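Local atomic coordinates of tyrocidine synthase 2 (Brevibacillus parabrevis, PDB entry 6TA8), a protein that is a multidomain nonribosomal peptide synthetase, represented here by a region that includes its condensation domain. Residues K42-N47 with H53-A58. Residues are numbered along the deposited sequence; the frame is centred on the assembly and turned at random.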
loop_
_atom_site.group_PDB
_atom_site.type_symbol
_atom_site.label_atom_id
_atom_site.label_comp_id
_atom_site.label_asym_id
_atom_site.label_seq_id
_atom_site.Cartn_x
_atom_site.Cartn_y
_atom_site.Cartn_z
ATOM N N LYS A 42 7.497 5.210 11.619
ATOM C CA LYS A 42 8.463 6.278 11.858
ATOM C C LYS A 42 8.657 7.131 10.612
ATOM O O LYS A 42 8.805 8.355 10.703
ATOM C CB LYS A 42 9.799 5.687 12.310
ATOM C CG LYS A 42 9.981 5.601 13.815
ATOM C CD LYS A 42 11.446 5.382 14.167
ATOM C CE LYS A 42 11.683 5.482 15.665
ATOM N NZ LYS A 42 11.118 4.315 16.396
ATOM N N TRP A 43 8.663 6.497 9.437
ATOM C CA TRP A 43 8.825 7.236 8.189
ATOM C C TRP A 43 7.662 8.189 7.944
ATOM O O TRP A 43 7.848 9.252 7.341
ATOM C CB TRP A 43 8.973 6.254 7.025
ATOM C CG TRP A 43 8.817 6.871 5.670
ATOM C CD1 TRP A 43 9.799 7.436 4.910
ATOM C CD2 TRP A 43 7.609 6.975 4.906
ATOM N NE1 TRP A 43 9.277 7.890 3.723
ATOM C CE2 TRP A 43 7.933 7.620 3.696
ATOM C CE3 TRP A 43 6.283 6.591 5.131
ATOM C CZ2 TRP A 43 6.982 7.888 2.714
ATOM C CZ3 TRP A 43 5.340 6.856 4.154
ATOM C CH2 TRP A 43 5.694 7.499 2.961
ATOM N N PHE A 44 6.462 7.830 8.405
ATOM C CA PHE A 44 5.303 8.696 8.210
ATOM C C PHE A 44 5.416 9.969 9.040
ATOM O O PHE A 44 5.097 11.062 8.559
ATOM C CB PHE A 44 4.021 7.937 8.555
ATOM C CG PHE A 44 2.791 8.801 8.593
ATOM C CD1 PHE A 44 2.139 9.153 7.423
ATOM C CD2 PHE A 44 2.281 9.254 9.800
ATOM C CE1 PHE A 44 1.006 9.946 7.456
ATOM C CE2 PHE A 44 1.150 10.048 9.839
ATOM C CZ PHE A 44 0.511 10.393 8.664
ATOM N N PHE A 45 5.873 9.849 10.289
ATOM C CA PHE A 45 5.983 11.017 11.156
ATOM C C PHE A 45 7.197 11.871 10.819
ATOM O O PHE A 45 7.144 13.097 10.964
ATOM C CB PHE A 45 6.038 10.579 12.619
ATOM C CG PHE A 45 4.731 10.053 13.139
ATOM C CD1 PHE A 45 3.667 10.909 13.363
ATOM C CD2 PHE A 45 4.566 8.704 13.399
ATOM C CE1 PHE A 45 2.462 10.431 13.837
ATOM C CE2 PHE A 45 3.364 8.218 13.873
ATOM C CZ PHE A 45 2.311 9.084 14.093
ATOM N N ALA A 46 8.293 11.249 10.370
ATOM C CA ALA A 46 9.478 12.011 9.995
ATOM C C ALA A 46 9.230 12.899 8.784
ATOM O O ALA A 46 9.953 13.880 8.590
ATOM C CB ALA A 46 10.647 11.064 9.715
ATOM N N ASN A 47 8.226 12.575 7.966
ATOM C CA ASN A 47 7.902 13.422 6.825
ATOM C C ASN A 47 7.252 14.728 7.264
ATOM O O ASN A 47 7.344 15.733 6.549
ATOM C CB ASN A 47 6.984 12.673 5.861
ATOM C CG ASN A 47 7.751 11.902 4.809
ATOM O OD1 ASN A 47 8.348 12.488 3.905
ATOM N ND2 ASN A 47 7.739 10.579 4.919
ATOM N N HIS A 53 -3.563 13.780 9.859
ATOM C CA HIS A 53 -4.742 12.977 10.153
ATOM C C HIS A 53 -5.524 12.628 8.895
ATOM O O HIS A 53 -6.387 11.744 8.942
ATOM C CB HIS A 53 -5.648 13.716 11.136
ATOM C CG HIS A 53 -6.228 14.980 10.583
ATOM N ND1 HIS A 53 -5.566 16.188 10.633
ATOM C CD2 HIS A 53 -7.405 15.223 9.957
ATOM C CE1 HIS A 53 -6.310 17.120 10.067
ATOM N NE2 HIS A 53 -7.431 16.561 9.648
ATOM N N HIS A 54 -5.251 13.302 7.781
ATOM C CA HIS A 54 -5.895 13.033 6.497
ATOM C C HIS A 54 -4.853 12.368 5.599
ATOM O O HIS A 54 -4.138 13.034 4.848
ATOM C CB HIS A 54 -6.447 14.312 5.874
ATOM C CG HIS A 54 -7.385 14.069 4.733
ATOM N ND1 HIS A 54 -8.055 15.089 4.091
ATOM C CD2 HIS A 54 -7.765 12.925 4.119
ATOM C CE1 HIS A 54 -8.806 14.584 3.129
ATOM N NE2 HIS A 54 -8.649 13.272 3.125
ATOM N N TRP A 55 -4.777 11.042 5.688
ATOM C CA TRP A 55 -3.785 10.249 4.975
ATOM C C TRP A 55 -4.188 8.785 5.057
ATOM O O TRP A 55 -3.520 7.987 5.722
ATOM C CB TRP A 55 -2.393 10.466 5.576
ATOM C CG TRP A 55 -1.267 10.366 4.592
ATOM C CD1 TRP A 55 -0.839 11.338 3.737
ATOM C CD2 TRP A 55 -0.413 9.236 4.376
ATOM N NE1 TRP A 55 0.223 10.881 2.994
ATOM C CE2 TRP A 55 0.505 9.593 3.367
ATOM C CE3 TRP A 55 -0.338 7.956 4.931
ATOM C CZ2 TRP A 55 1.485 8.719 2.905
ATOM C CZ3 TRP A 55 0.637 7.089 4.471
ATOM C CH2 TRP A 55 1.535 7.475 3.469
ATOM N N ASN A 56 -5.283 8.424 4.394
ATOM C CA ASN A 56 -5.987 7.177 4.652
ATOM C C ASN A 56 -5.968 6.267 3.427
ATOM O O ASN A 56 -5.427 6.603 2.371
ATOM C CB ASN A 56 -7.436 7.452 5.069
ATOM C CG ASN A 56 -7.579 8.706 5.907
ATOM O OD1 ASN A 56 -6.712 9.031 6.718
ATOM N ND2 ASN A 56 -8.682 9.419 5.717
ATOM N N GLN A 57 -6.563 5.091 3.605
ATOM C CA GLN A 57 -6.944 4.189 2.530
ATOM C C GLN A 57 -8.411 3.839 2.727
ATOM O O GLN A 57 -8.865 3.673 3.863
ATOM C CB GLN A 57 -6.086 2.914 2.520
ATOM C CG GLN A 57 -4.696 3.097 1.929
ATOM C CD GLN A 57 -3.905 1.805 1.890
ATOM O OE1 GLN A 57 -4.218 0.849 2.603
ATOM N NE2 GLN A 57 -2.871 1.769 1.056
ATOM N N ALA A 58 -9.156 3.738 1.629
ATOM C CA ALA A 58 -10.593 3.533 1.733
ATOM C C ALA A 58 -11.090 2.696 0.566
ATOM O O ALA A 58 -10.490 2.682 -0.513
ATOM C CB ALA A 58 -11.344 4.871 1.780
#
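Phe44 and Trp43 both carry CG anti to the backbone N (chi1 171° and 166°), which swings their two rings off helix 39-46 to meet the indole of Trp55. Phe44 makes the closer approach: its CE1 lies over one face of the indole, 3.5 Å from CD2 of Trp55, while CD1 sits 3.7 Å from Trp55 CE3. The phenyl thus leads with an edge, yet its plane is inclined to the six-membered ring by 54°, an oblique pairing with centroids 5.0 Å apart. Trp43 adds a lighter touch at the far end of the indole, where its CZ3 comes within 3.9 Å of Trp55 CH2 and the two tryptophan side chains cross roughly at right angles. Within the condensation domain, this apolar cluster joins helix 39-46 to the loop residue just before strand 56-63, which belongs to a mixed sheet; Phe49, from the connecting loop, stacks on Trp55 and also meets the Phe44 ring. On the helix side, Asn47 folds back: ND2 lies over one face of the Trp43 indole and donates to Trp43 O at 2.8 Å. Beyond Trp55, the Asn56 side chain takes the Trp55 backbone N-H on OD1 (3.0 Å), and its ND2 is hydrogen-bonded to Gln134 O.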